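PDB 5X9K: austinoid biosynthesis clusters protein H from Emericella nidulans FGSC A4, which takes part in the biosynthesis of the fungal meroterpenoids austinol and dehydroaustinol, as a homodimeric member of the trt14 isomerase family. Local coordinates for residues Q146-S150 / A151-A155. Numbering follows the deposited sequence.
Sequences QFADS and ATRDA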
# COMPACT_ATOMS: atom_id res chain seq x y z
N GLN A 146 5.11 -0.40 -4.94
CA GLN A 146 4.77 -1.29 -3.84
C GLN A 146 4.69 -0.50 -2.55
O GLN A 146 5.46 0.43 -2.32
CB GLN A 146 5.76 -2.43 -3.71
CG GLN A 146 7.09 -2.08 -3.15
CD GLN A 146 7.97 -3.29 -3.05
OE1 GLN A 146 7.80 -4.12 -2.15
NE2 GLN A 146 8.89 -3.43 -3.99
N PHE A 147 3.70 -0.85 -1.73
CA PHE A 147 3.53 -0.26 -0.41
C PHE A 147 3.67 -1.44 0.53
O PHE A 147 2.83 -2.35 0.53
CB PHE A 147 2.18 0.44 -0.27
CG PHE A 147 2.06 1.31 0.97
CD1 PHE A 147 2.01 0.74 2.23
CD2 PHE A 147 1.98 2.70 0.85
CE1 PHE A 147 1.89 1.54 3.36
CE2 PHE A 147 1.86 3.52 1.98
CZ PHE A 147 1.81 2.92 3.25
N ALA A 148 4.76 -1.45 1.29
CA ALA A 148 5.16 -2.63 2.04
C ALA A 148 4.60 -2.59 3.46
O ALA A 148 4.20 -1.54 3.98
CB ALA A 148 6.69 -2.72 2.10
N ASP A 149 4.54 -3.77 4.06
CA ASP A 149 4.27 -3.96 5.49
C ASP A 149 5.62 -3.82 6.19
O ASP A 149 6.37 -4.79 6.34
CB ASP A 149 3.62 -5.32 5.71
CG ASP A 149 3.51 -5.70 7.19
OD1 ASP A 149 3.65 -4.82 8.07
OD2 ASP A 149 3.27 -6.88 7.46
N SER A 150 5.94 -2.61 6.61
CA SER A 150 7.28 -2.35 7.13
C SER A 150 7.56 -3.13 8.42
O SER A 150 8.71 -3.51 8.67
CB SER A 150 7.46 -0.85 7.38
OG SER A 150 7.43 -0.12 6.17
N ALA A 151 6.54 -3.32 9.26
CA ALA A 151 6.75 -4.07 10.50
C ALA A 151 7.38 -5.43 10.22
O ALA A 151 8.43 -5.76 10.79
CB ALA A 151 5.42 -4.24 11.24
N THR A 152 6.78 -6.22 9.32
CA THR A 152 7.35 -7.54 9.10
C THR A 152 8.61 -7.49 8.23
O THR A 152 9.54 -8.27 8.44
CB THR A 152 6.31 -8.48 8.50
OG1 THR A 152 5.70 -7.85 7.36
CG2 THR A 152 5.22 -8.79 9.53
N ARG A 153 8.64 -6.60 7.23
CA ARG A 153 9.83 -6.50 6.40
C ARG A 153 11.06 -6.11 7.22
O ARG A 153 12.13 -6.71 7.07
CB ARG A 153 9.61 -5.48 5.28
CG ARG A 153 10.81 -5.30 4.37
CD ARG A 153 10.64 -4.07 3.49
NE ARG A 153 10.59 -2.86 4.30
CZ ARG A 153 10.30 -1.65 3.83
NH1 ARG A 153 10.02 -1.48 2.54
NH2 ARG A 153 10.28 -0.61 4.66
N ASP A 154 10.94 -5.06 8.04
CA ASP A 154 12.09 -4.61 8.83
C ASP A 154 12.50 -5.66 9.86
O ASP A 154 13.70 -5.83 10.13
CB ASP A 154 11.78 -3.29 9.53
CG ASP A 154 11.42 -2.16 8.57
OD1 ASP A 154 11.78 -2.23 7.37
OD2 ASP A 154 10.77 -1.20 9.03
N ALA A 155 11.53 -6.35 10.46
CA ALA A 155 11.86 -7.38 11.45
C ALA A 155 12.67 -8.49 10.81
O ALA A 155 13.71 -8.91 11.34
CB ALA A 155 10.57 -7.93 12.07
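Asp-149, at the N-cap position, meets Thr-152 in the first turn of the helix. Thr-152 OG1 donates a short hydrogen bond of 2.6 Å to Asp-149 OD2. The hydroxyl comes from above the carboxylate plane, and the two side chains cross at about a right angle. The Thr-152 hydroxyl lies between its own backbone N and carbonyl carbon (chi1 51°), which turns it back to the cap residue. Its methyl also touches Asp-149 OD2. Two backbone bonds start the helix: Arg-153 N to Asp-149 O at 3.0 Å, nearly straight, and Asp-154 N to Ser-150 O at 2.8 Å. The Arg-153 chain leaves extended, then bends at chi3 (64°) and runs back toward the strand end. There Arg-153 NH1 comes obliquely to within 3.6 Å of Ala-148 CB. Asp-154 OD1 lies at the guanidinium edge, in plane, in a salt bridge of 3.4 Å to Arg-153 NE, whose hydrogen bonds are weak. The turn joins strand 141-148 to the C-terminal helix 150-167. Thr-126 of strand 122-134 also bonds the Thr-152 hydroxyl. Asp-149 OD1 accepts hydrogen bonds from the hydroxyls of Ser-64 and Ser-150, both of the second subunit, so this helix start lies at the dimer interface.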